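Local coordinates for peptidoglycan recognition protein-LC isoform LCx (Drosophila melanogaster, PDB 2F2L), which binds a monomeric anhydro-muropeptide of bacterial peptidoglycan with its extracellular amidase-like domain and probably acts as a receptor in innate immune recognition, at residues Gln21-Asn26 with Gly81-Gly86; Ile30-Ala35 with Thr104-Lys109. All coordinates share one frame; numbering follows the deposited sequence.

Interaction 1. Residues Gln21-Asn26 with Gly81-Gly86; sequences QQLPIN and GWDYVG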
ATOM      1  N   GLN B  21      -1.635  28.604  -3.484  1.00 18.12           N
ATOM      2  CA  GLN B  21      -0.276  28.777  -3.981  1.00 18.55           C
ATOM      3  C   GLN B  21      -0.123  30.146  -4.600  1.00 18.63           C
ATOM      4  O   GLN B  21      -1.085  30.691  -5.131  1.00 18.21           O
ATOM      5  CB  GLN B  21       0.020  27.751  -5.071  1.00 18.74           C
ATOM      6  CG  GLN B  21      -0.147  26.315  -4.660  1.00 18.18           C
ATOM      7  CD  GLN B  21       1.168  25.567  -4.601  1.00 19.16           C
ATOM      8  OE1 GLN B  21       2.193  26.102  -4.186  1.00 19.75           O
ATOM      9  NE2 GLN B  21       1.140  24.317  -5.021  1.00 20.33           N
ATOM     10  N   GLN B  22       1.092  30.688  -4.534  1.00 19.18           N
ATOM     11  CA  GLN B  22       1.484  31.820  -5.375  1.00 19.29           C
ATOM     12  C   GLN B  22       1.768  31.263  -6.766  1.00 19.22           C
ATOM     13  O   GLN B  22       2.581  30.332  -6.929  1.00 19.15           O
ATOM     14  CB  GLN B  22       2.716  32.542  -4.817  1.00 19.54           C
ATOM     15  CG  GLN B  22       3.174  33.744  -5.668  1.00 20.09           C
ATOM     16  CD  GLN B  22       3.607  34.958  -4.845  1.00 20.90           C
ATOM     17  OE1 GLN B  22       3.745  34.883  -3.621  1.00 24.45           O
ATOM     18  NE2 GLN B  22       3.810  36.089  -5.518  1.00 21.97           N
ATOM     19  N   LEU B  23       1.057  31.797  -7.754  1.00 18.82           N
ATOM     20  CA  LEU B  23       1.241  31.406  -9.138  1.00 18.79           C
ATOM     21  C   LEU B  23       2.074  32.487  -9.828  1.00 18.61           C
ATOM     22  O   LEU B  23       2.030  33.646  -9.417  1.00 17.85           O
ATOM     23  CB  LEU B  23      -0.113  31.245  -9.828  1.00 18.88           C
ATOM     24  CG  LEU B  23      -1.102  30.229  -9.241  1.00 18.68           C
ATOM     25  CD1 LEU B  23      -2.456  30.353  -9.955  1.00 18.58           C
ATOM     26  CD2 LEU B  23      -0.580  28.825  -9.351  1.00 19.28           C
ATOM     27  N   PRO B  24       2.847  32.116 -10.867  1.00 18.69           N
ATOM     28  CA  PRO B  24       3.051  30.767 -11.419  1.00 18.81           C
ATOM     29  C   PRO B  24       3.989  29.914 -10.575  1.00 18.56           C
ATOM     30  O   PRO B  24       4.817  30.444  -9.856  1.00 18.29           O
ATOM     31  CB  PRO B  24       3.690  31.041 -12.786  1.00 18.87           C
ATOM     32  CG  PRO B  24       4.394  32.351 -12.614  1.00 18.88           C
ATOM     33  CD  PRO B  24       3.601  33.139 -11.621  1.00 18.65           C
ATOM     34  N   ILE B  25       3.852  28.598 -10.678  1.00 18.65           N
ATOM     35  CA  ILE B  25       4.667  27.662  -9.912  1.00 18.83           C
ATOM     36  C   ILE B  25       5.789  27.176 -10.810  1.00 18.64           C
ATOM     37  O   ILE B  25       5.557  26.891 -11.985  1.00 18.78           O
ATOM     38  CB  ILE B  25       3.800  26.460  -9.444  1.00 19.00           C
ATOM     39  CG1 ILE B  25       2.826  26.912  -8.360  1.00 18.93           C
ATOM     40  CG2 ILE B  25       4.652  25.291  -8.942  1.00 19.05           C
ATOM     41  CD1 ILE B  25       1.556  26.111  -8.370  1.00 19.44           C
ATOM     42  N   ASN B  26       7.006  27.085 -10.293  1.00 18.58           N
ATOM     43  CA  ASN B  26       8.096  26.619 -11.148  1.00 18.83           C
ATOM     44  C   ASN B  26       8.795  25.346 -10.681  1.00 18.37           C
ATOM     45  O   ASN B  26       9.945  25.100 -11.045  1.00 17.85           O
ATOM     46  CB  ASN B  26       9.079  27.753 -11.453  1.00 19.58           C
ATOM     47  CG  ASN B  26      10.199  27.829 -10.496  1.00 20.58           C
ATOM     48  OD1 ASN B  26       9.990  27.917  -9.277  1.00 23.82           O
ATOM     49  ND2 ASN B  26      11.424  27.799 -11.031  1.00 19.04           N
ATOM     50  N   GLY B  81      -5.689  20.115  -7.580  1.00 19.38           N
ATOM     51  CA  GLY B  81      -5.587  21.034  -8.730  1.00 19.44           C
ATOM     52  C   GLY B  81      -4.373  21.958  -8.683  1.00 19.56           C
ATOM     53  O   GLY B  81      -3.492  21.784  -7.835  1.00 19.39           O
ATOM     54  N   TRP B  82      -4.347  22.952  -9.582  1.00 19.48           N
ATOM     55  CA  TRP B  82      -3.199  23.880  -9.730  1.00 19.50           C
ATOM     56  C   TRP B  82      -3.008  24.884  -8.586  1.00 19.96           C
ATOM     57  O   TRP B  82      -1.876  25.322  -8.330  1.00 19.83           O
ATOM     58  CB  TRP B  82      -3.322  24.723 -11.020  1.00 19.57           C
ATOM     59  CG  TRP B  82      -3.359  23.949 -12.297  1.00 18.80           C
ATOM     60  CD1 TRP B  82      -4.432  23.774 -13.122  1.00 19.41           C
ATOM     61  CD2 TRP B  82      -2.268  23.269 -12.914  1.00 18.84           C
ATOM     62  NE1 TRP B  82      -4.076  23.021 -14.213  1.00 18.48           N
ATOM     63  CE2 TRP B  82      -2.755  22.682 -14.100  1.00 19.62           C
ATOM     64  CE3 TRP B  82      -0.921  23.086 -12.577  1.00 19.89           C
ATOM     65  CZ2 TRP B  82      -1.943  21.923 -14.951  1.00 19.78           C
ATOM     66  CZ3 TRP B  82      -0.117  22.313 -13.428  1.00 19.11           C
ATOM     67  CH2 TRP B  82      -0.632  21.754 -14.592  1.00 18.71           C
ATOM     68  N   ASP B  83      -4.114  25.283  -7.950  1.00 19.78           N
ATOM     69  CA  ASP B  83      -4.153  26.476  -7.101  1.00 19.92           C
ATOM     70  C   ASP B  83      -3.911  26.251  -5.609  1.00 20.14           C
ATOM     71  O   ASP B  83      -3.871  27.220  -4.859  1.00 19.74           O
ATOM     72  CB  ASP B  83      -5.521  27.165  -7.241  1.00 20.00           C
ATOM     73  CG  ASP B  83      -5.787  27.689  -8.646  1.00 20.48           C
ATOM     74  OD1 ASP B  83      -4.912  27.608  -9.522  1.00 19.31           O
ATOM     75  OD2 ASP B  83      -6.890  28.218  -8.866  1.00 24.75           O
ATOM     76  N   TYR B  84      -3.769  25.000  -5.169  1.00 20.21           N
ATOM     77  CA  TYR B  84      -3.630  24.722  -3.743  1.00 20.68           C
ATOM     78  C   TYR B  84      -2.404  23.905  -3.423  1.00 20.43           C
ATOM     79  O   TYR B  84      -1.945  23.103  -4.227  1.00 21.18           O
ATOM     80  CB  TYR B  84      -4.881  24.023  -3.192  1.00 20.82           C
ATOM     81  CG  TYR B  84      -6.085  24.891  -3.339  1.00 21.58           C
ATOM     82  CD1 TYR B  84      -6.313  25.951  -2.463  1.00 21.96           C
ATOM     83  CD2 TYR B  84      -6.969  24.699  -4.388  1.00 21.95           C
ATOM     84  CE1 TYR B  84      -7.415  26.776  -2.616  1.00 21.49           C
ATOM     85  CE2 TYR B  84      -8.062  25.514  -4.552  1.00 21.66           C
ATOM     86  CZ  TYR B  84      -8.280  26.544  -3.665  1.00 22.24           C
ATOM     87  OH  TYR B  84      -9.374  27.331  -3.852  1.00 22.77           O
ATOM     88  N   VAL B  85      -1.904  24.113  -2.213  1.00 20.81           N
ATOM     89  CA  VAL B  85      -0.711  23.444  -1.721  1.00 20.56           C
ATOM     90  C   VAL B  85      -1.069  21.988  -1.407  1.00 20.34           C
ATOM     91  O   VAL B  85      -2.038  21.728  -0.708  1.00 19.38           O
ATOM     92  CB  VAL B  85      -0.169  24.124  -0.455  1.00 21.08           C
ATOM     93  CG1 VAL B  85       1.077  23.416   0.038  1.00 21.67           C
ATOM     94  CG2 VAL B  85       0.113  25.631  -0.702  1.00 21.94           C
ATOM     95  N   GLY B  86      -0.288  21.058  -1.946  1.00 19.99           N
ATOM     96  CA  GLY B  86      -0.494  19.637  -1.717  1.00 19.93           C
ATOM     97  C   GLY B  86       0.153  19.055  -0.463  1.00 19.87           C
ATOM     98  O   GLY B  86       0.672  19.766   0.387  1.00 19.25           O
TER

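Interaction 2. Residues Ile30-Ala35 with Thr104-Lys109; sequences ISHTAA and TFTTRK. With MLD (glcnac(beta1-4)-murnac(1,6-anhydro)-L-ala-gamma-D-glu-meso-a2pm-D-ala), chain G.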
ATOM      1  N   ILE B  30       7.254  14.528  -9.698  1.00 17.31           N
ATOM      2  CA  ILE B  30       6.614  13.315 -10.195  1.00 18.05           C
ATOM      3  C   ILE B  30       6.769  12.144  -9.211  1.00 18.60           C
ATOM      4  O   ILE B  30       7.888  11.773  -8.824  1.00 18.60           O
ATOM      5  CB  ILE B  30       7.203  12.891 -11.573  1.00 18.10           C
ATOM      6  CG1 ILE B  30       6.995  14.003 -12.619  1.00 18.15           C
ATOM      7  CG2 ILE B  30       6.660  11.530 -12.022  1.00 17.48           C
ATOM      8  CD1 ILE B  30       5.600  14.544 -12.748  1.00 19.64           C
ATOM      9  N   SER B  31       5.633  11.557  -8.835  1.00 18.80           N
ATOM     10  CA  SER B  31       5.600  10.374  -7.970  1.00 18.77           C
ATOM     11  C   SER B  31       4.875   9.237  -8.678  1.00 19.04           C
ATOM     12  O   SER B  31       4.375   9.404  -9.794  1.00 18.40           O
ATOM     13  CB  SER B  31       4.875  10.706  -6.656  1.00 18.91           C
ATOM     14  OG  SER B  31       3.543  11.173  -6.899  1.00 21.20           O
ATOM     15  N   HIS B  32       4.826   8.074  -8.031  1.00 19.08           N
ATOM     16  CA  HIS B  32       3.804   7.055  -8.363  1.00 19.27           C
ATOM     17  C   HIS B  32       3.020   6.734  -7.100  1.00 19.10           C
ATOM     18  O   HIS B  32       3.431   7.111  -6.001  1.00 19.29           O
ATOM     19  CB  HIS B  32       4.432   5.787  -9.001  1.00 18.61           C
ATOM     20  CG  HIS B  32       5.371   5.022  -8.118  1.00 18.34           C
ATOM     21  ND1 HIS B  32       5.958   3.838  -8.526  1.00 19.78           N
ATOM     22  CD2 HIS B  32       5.800   5.230  -6.851  1.00 18.47           C
ATOM     23  CE1 HIS B  32       6.729   3.377  -7.558  1.00 19.42           C
ATOM     24  NE2 HIS B  32       6.641   4.195  -6.526  1.00 15.76           N
ATOM     25  N   THR B  33       1.912   6.028  -7.247  1.00 19.16           N
ATOM     26  CA  THR B  33       1.088   5.663  -6.099  1.00 18.70           C
ATOM     27  C   THR B  33       1.601   4.448  -5.346  1.00 18.65           C
ATOM     28  O   THR B  33       1.183   4.220  -4.205  1.00 19.32           O
ATOM     29  CB  THR B  33      -0.403   5.382  -6.492  1.00 19.05           C
ATOM     30  OG1 THR B  33      -0.470   4.267  -7.384  1.00 17.17           O
ATOM     31  CG2 THR B  33      -1.072   6.622  -7.079  1.00 18.85           C
ATOM     32  N   ALA B  34       2.477   3.670  -5.987  1.00 19.30           N
ATOM     33  CA  ALA B  34       3.002   2.387  -5.466  1.00 18.75           C
ATOM     34  C   ALA B  34       1.912   1.350  -5.135  1.00 19.38           C
ATOM     35  O   ALA B  34       2.070   0.487  -4.243  1.00 19.33           O
ATOM     36  CB  ALA B  34       3.916   2.617  -4.284  1.00 18.86           C
ATOM     37  N   ALA B  35       0.821   1.406  -5.889  1.00 19.30           N
ATOM     38  CA  ALA B  35      -0.227   0.404  -5.814  1.00 19.37           C
ATOM     39  C   ALA B  35      -0.491  -0.097  -7.234  1.00 19.55           C
ATOM     40  O   ALA B  35       0.365   0.076  -8.120  1.00 19.13           O
ATOM     41  CB  ALA B  35      -1.473   0.977  -5.134  1.00 19.50           C
ATOM     42  N   THR B 104       2.689   1.251 -10.033  1.00 18.52           N
ATOM     43  CA  THR B 104       4.001   0.998  -9.471  1.00 18.57           C
ATOM     44  C   THR B 104       4.981   0.801 -10.620  1.00 18.79           C
ATOM     45  O   THR B 104       4.851  -0.182 -11.374  1.00 17.92           O
ATOM     46  CB  THR B 104       3.991  -0.278  -8.573  1.00 18.39           C
ATOM     47  OG1 THR B 104       3.033  -0.121  -7.521  1.00 18.15           O
ATOM     48  CG2 THR B 104       5.365  -0.533  -7.957  1.00 18.31           C
ATOM     49  N   PHE B 105       5.984   1.691 -10.732  1.00 18.76           N
ATOM     50  CA  PHE B 105       6.881   1.716 -11.908  1.00 19.03           C
ATOM     51  C   PHE B 105       8.331   1.437 -11.567  1.00 19.58           C
ATOM     52  O   PHE B 105       9.260   2.002 -12.157  1.00 19.63           O
ATOM     53  CB  PHE B 105       6.661   3.022 -12.690  1.00 18.70           C
ATOM     54  CG  PHE B 105       5.250   3.199 -13.045  1.00 17.66           C
ATOM     55  CD1 PHE B 105       4.692   2.428 -14.064  1.00 19.76           C
ATOM     56  CD2 PHE B 105       4.421   3.979 -12.263  1.00 17.38           C
ATOM     57  CE1 PHE B 105       3.353   2.513 -14.355  1.00 19.99           C
ATOM     58  CE2 PHE B 105       3.085   4.069 -12.552  1.00 18.28           C
ATOM     59  CZ  PHE B 105       2.544   3.343 -13.590  1.00 18.45           C
ATOM     60  N   THR B 106       8.512   0.503 -10.639  1.00 20.20           N
ATOM     61  CA  THR B 106       9.828   0.092 -10.196  1.00 20.71           C
ATOM     62  C   THR B 106      10.520  -0.768 -11.250  1.00 21.12           C
ATOM     63  O   THR B 106      11.709  -0.618 -11.468  1.00 21.34           O
ATOM     64  CB  THR B 106       9.759  -0.697  -8.884  1.00 20.67           C
ATOM     65  OG1 THR B 106       8.823  -1.768  -9.036  1.00 22.56           O
ATOM     66  CG2 THR B 106       9.301   0.198  -7.742  1.00 21.59           C
ATOM     67  N   THR B 107       9.808  -1.699 -11.874  1.00 20.81           N
ATOM     68  CA  THR B 107      10.439  -2.493 -12.931  1.00 21.40           C
ATOM     69  C   THR B 107       9.663  -2.504 -14.258  1.00 21.06           C
ATOM     70  O   THR B 107      10.093  -3.151 -15.215  1.00 21.41           O
ATOM     71  CB  THR B 107      10.638  -3.948 -12.500  1.00 21.62           C
ATOM     72  OG1 THR B 107       9.356  -4.523 -12.268  1.00 23.20           O
ATOM     73  CG2 THR B 107      11.519  -4.059 -11.236  1.00 23.14           C
ATOM     74  N   ARG B 108       8.543  -1.796 -14.294  1.00 20.66           N
ATOM     75  CA  ARG B 108       7.663  -1.729 -15.450  1.00 20.82           C
ATOM     76  C   ARG B 108       7.510  -0.255 -15.836  1.00 19.89           C
ATOM     77  O   ARG B 108       7.378   0.589 -14.966  1.00 19.85           O
ATOM     78  CB  ARG B 108       6.312  -2.319 -15.041  1.00 20.89           C
ATOM     79  CG  ARG B 108       5.249  -2.396 -16.118  1.00 22.25           C
ATOM     80  CD  ARG B 108       4.070  -3.279 -15.636  1.00 23.38           C
ATOM     81  NE  ARG B 108       2.884  -3.104 -16.471  1.00 25.55           N
ATOM     82  CZ  ARG B 108       1.745  -3.772 -16.311  1.00 26.34           C
ATOM     83  NH1 ARG B 108       1.623  -4.678 -15.343  1.00 28.97           N
ATOM     84  NH2 ARG B 108       0.726  -3.533 -17.130  1.00 28.76           N
ATOM     85  N   LYS B 109       7.530   0.048 -17.131  1.00 19.69           N
ATOM     86  CA  LYS B 109       7.392   1.423 -17.606  1.00 19.82           C
ATOM     87  C   LYS B 109       5.946   1.854 -17.561  1.00 19.28           C
ATOM     88  O   LYS B 109       5.057   1.044 -17.736  1.00 19.63           O
ATOM     89  CB  LYS B 109       7.860   1.572 -19.055  1.00 19.57           C
ATOM     90  CG  LYS B 109       9.265   1.120 -19.325  1.00 21.10           C
ATOM     91  CD  LYS B 109       9.635   1.511 -20.723  1.00 20.71           C
ATOM     92  CE  LYS B 109      10.723   0.659 -21.264  1.00 22.01           C
ATOM     93  NZ  LYS B 109      11.959   0.965 -20.565  1.00 23.23           N
TER
HETATM   94  CAA MLD G 201       7.620   1.738  -4.188  1.00 19.56           C
HETATM   95  CAB MLD G 201       7.720   3.042  -3.414  1.00 20.38           C
HETATM   96  OAC MLD G 201       7.665   4.119  -3.994  1.00 22.12           O
HETATM   97  N2  MLD G 201       7.861   2.900  -2.099  1.00 21.76           N
HETATM   98  C2  MLD G 201       8.013   4.010  -1.165  1.00 22.03           C
HETATM   99  C3  MLD G 201       9.259   3.718  -0.326  1.00 23.77           C
HETATM  100  O3  MLD G 201      10.449   3.599  -1.131  1.00 20.54           O
HETATM  101  C4  MLD G 201       9.416   4.742   0.793  1.00 23.19           C
HETATM  102  O4  MLD G 201      10.468   4.291   1.626  1.00 22.26           O
HETATM  103  C5  MLD G 201       8.121   4.807   1.611  1.00 23.80           C
HETATM  104  C6  MLD G 201       8.072   5.887   2.707  1.00 27.17           C
HETATM  105  O6  MLD G 201       6.890   5.650   3.525  1.00 28.96           O
HETATM  106  O5  MLD G 201       7.068   5.158   0.718  1.00 23.40           O
HETATM  107  C1  MLD G 201       6.801   4.125  -0.258  1.00 22.41           C
HETATM  108  O1  MLD G 201       5.699   4.521  -1.033  1.00 21.58           O
HETATM  109  CA4 MLD G 201       4.460   4.438  -0.290  1.00 21.93           C
HETATM  110  CA5 MLD G 201       3.907   3.033  -0.050  1.00 21.40           C
HETATM  111  OA5 MLD G 201       2.578   2.804  -0.630  1.00 20.91           O
HETATM  112  CA6 MLD G 201       3.583   3.100   1.402  1.00 20.64           C
HETATM  113  OA6 MLD G 201       2.325   3.743   1.443  1.00 22.05           O
HETATM  114  CA1 MLD G 201       1.810   3.789   0.080  1.00 21.97           C
HETATM  115  CA2 MLD G 201       2.096   5.188  -0.489  1.00 21.71           C
HETATM  116  NAD MLD G 201       1.091   5.520  -1.521  1.00 21.67           N
HETATM  117  CAE MLD G 201       0.342   6.607  -1.468  1.00 20.58           C
HETATM  118  CAF MLD G 201      -0.636   6.750  -2.617  1.00 21.03           C
HETATM  119  OAG MLD G 201       0.418   7.461  -0.583  1.00 20.55           O
HETATM  120  CA3 MLD G 201       3.484   5.253  -1.124  1.00 22.40           C
HETATM  121  OAH MLD G 201       3.990   6.632  -1.202  1.00 21.71           O
HETATM  122  CAI MLD G 201       3.842   7.249  -2.504  1.00 23.43           C
HETATM  123  CAJ MLD G 201       5.043   7.025  -3.393  1.00 21.15           C
HETATM  124  CAL MLD G 201       3.650   8.769  -2.320  1.00 24.94           C
HETATM  125  OAM MLD G 201       3.579   9.453  -3.335  1.00 25.21           O
HETATM  126  N   MLD G 201       3.554   9.267  -1.088  1.00 24.72           N
HETATM  127  CA  MLD G 201       3.333  10.689  -0.792  1.00 25.62           C
HETATM  128  CB  MLD G 201       1.813  10.875  -0.750  1.00 25.65           C
HETATM  129  C   MLD G 201       3.909  10.956   0.610  1.00 26.20           C
HETATM  130  O   MLD G 201       3.577  10.244   1.562  1.00 25.67           O
HETATM  131  NAN MLD G 201       4.778  11.961   0.672  1.00 25.98           N
HETATM  132  CAO MLD G 201       5.468  12.415   1.889  1.00 28.43           C
HETATM  133  CAP MLD G 201       7.001  12.592   1.639  1.00 33.79           C
HETATM  134  OBA MLD G 201       7.592  13.323   2.439  1.00 37.40           O
HETATM  135  OAQ MLD G 201       7.553  12.042   0.655  1.00 34.94           O
HETATM  136  CBB MLD G 201       4.972  13.812   2.245  1.00 30.09           C
HETATM  137  CBC MLD G 201       3.529  13.881   2.716  1.00 30.52           C
HETATM  138  CBD MLD G 201       3.208  15.332   3.118  1.00 32.99           C
HETATM  139  OBE MLD G 201       3.825  16.284   2.640  1.00 34.10           O
HETATM  140  NBF MLD G 201       2.242  15.468   4.001  1.00 33.45           N
HETATM  141  CBG MLD G 201       1.812  16.784   4.490  1.00 35.16           C
HETATM  142  CBH MLD G 201       2.928  17.412   5.349  1.00 36.00           C
HETATM  143  OBI MLD G 201       3.534  16.747   6.187  1.00 37.04           O
HETATM  144  NBJ MLD G 201       3.196  18.689   5.081  1.00 38.39           N
HETATM  145  CBK MLD G 201       4.212  19.488   5.802  1.00 40.77           C
HETATM  146  CBL MLD G 201       3.522  20.731   6.374  1.00 41.14           C
HETATM  147  CBM MLD G 201       5.384  19.959   4.915  1.00 44.62           C
HETATM  148  OBO MLD G 201       5.188  20.078   3.677  1.00 46.59           O
HETATM  149  OBN MLD G 201       6.459  20.211   5.514  1.00 47.82           O
HETATM  150  CBP MLD G 201       0.502  16.609   5.276  1.00 33.26           C
HETATM  151  CBQ MLD G 201      -0.225  17.948   5.491  1.00 33.91           C
HETATM  152  CBR MLD G 201      -1.597  17.734   6.136  1.00 34.32           C
HETATM  153  CBS MLD G 201      -2.568  18.889   5.882  1.00 34.31           C
HETATM  154  CBT MLD G 201      -3.035  18.850   4.421  1.00 33.95           C
HETATM  155  OBV MLD G 201      -3.837  17.952   4.116  1.00 34.69           O
HETATM  156  OBU MLD G 201      -2.587  19.720   3.645  1.00 32.21           O
HETATM  157  NBW MLD G 201      -1.904  20.167   6.165  1.00 33.90           N

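Interaction 1. Residues Gln21-Asn26 with Gly81-Gly86
Gln21 joins Asp83 and Tyr84 through two polar contacts. Its backbone N donates to Asp83 O at 3.0 Å in a nearly straight bond (N-H...O 164°). The side-chain NE2 of Gln21 reaches Tyr84 O at 3.4 Å, a weak, bent bond. The stronger partners of this amide are Gly95 N, which donates to OE1, and Ser96 O, which accepts from NE2. Both ends of the buried amide are therefore held.

The van der Waals contacts are modest, and several are methyl groups resting on oxygen. With chi1 at -57°, Gln21 CG is placed 3.5 Å from Tyr84 C. The same CG meets Val85 CG2 at 4.0 Å, the two side chains crossing at about a right angle. Ile25 CD1 comes to 3.5 Å from the carbonyl oxygen Trp82 O, and Leu23 CD2 to 3.9 Å from that same oxygen. Leu23 CD1 passes Asp83 OD1, an oxygen engaged in a salt bridge with Lys130.

The contact ties the lead-in to strand 25-32 to the loop after strand 76-78. The Ile25 and Trp82 side chains both pack on Ile97 of strand 97-101, and Trp82 also touches Leu131 of strand 131-132.

Interaction 2. Residues Ile30-Ala35 with Thr104-Lys109
His32 takes a hydrogen bond from Phe105 and gives one to the bound muropeptide. Phe105 N donates to His32 ND1 at 3.1 Å, with an N-H...N angle of 167°. The donor lies 6° from the ring plane, at the ring edge. His32 NE2 donates to OAC of the ligand, the N-acetyl oxygen of GlcNAc, at 2.7 Å and also nearly straight. The two bonds occupy both ring nitrogens and fix the rotation of the imidazole. Ala34 N lies above one ring face, toward the rim. His32 CB meets the edge of the Phe105 ring at CD2, 3.7 Å away.

This is part of the ligand pocket of a peptidoglycan recognition protein, a domain of the N-acetylmuramoyl-L-alanine amidase family. Ser31, His32, Thr33 and Ala34 belong to that pocket. Strand 25-32 ends here, and the chain beyond it lines the sugar end of the bound ligand. Thr33 O accepts from NAD, the N-acetyl nitrogen of the anhydro-MurNAc, at 3.0 Å. Ala34 CB packs on CAA, the acetyl methyl of GlcNAc, at 3.8 Å.

Thr104 OG1 donates to Ala35 O at 2.7 Å, tilted 31° from the carbonyl plane. The first torsion of Thr104 sets OG1 beside its own backbone N, which brings the hydroxyl to this carbonyl, while CG2 meets His32 CE1. The hydroxyl of Thr33 is bonded to Gly103 N, just before the second segment. Ser148 OG is hydrogen-bonded to His32 N. The other protein chain also comes in here: one of its basic side chains is hydrogen-bonded to Ala34 O.

How the interactions relate
Both contacts use strand 25-32, one at its start and one at its end. Their centres are 24 Å apart, on opposite sides of the chain's centre, and the segments alternate along the sequence. Interaction 1 is partly buried; interaction 2 is buried, with the ligand and a second protein chain against it. In each, a loop meets the strand's end or its flanking chain. Interaction 1 combines a backbone bond and a weak amide bond with methyl groups resting on carbonyl oxygen. Interaction 2 relies on polar side chains, a histidine and a threonine. There His32 and Thr33 hydrogen-bond the sugars' N-acetyl groups, whereas in interaction 1 the side chain of Val85 is about 6 Å from the ligand.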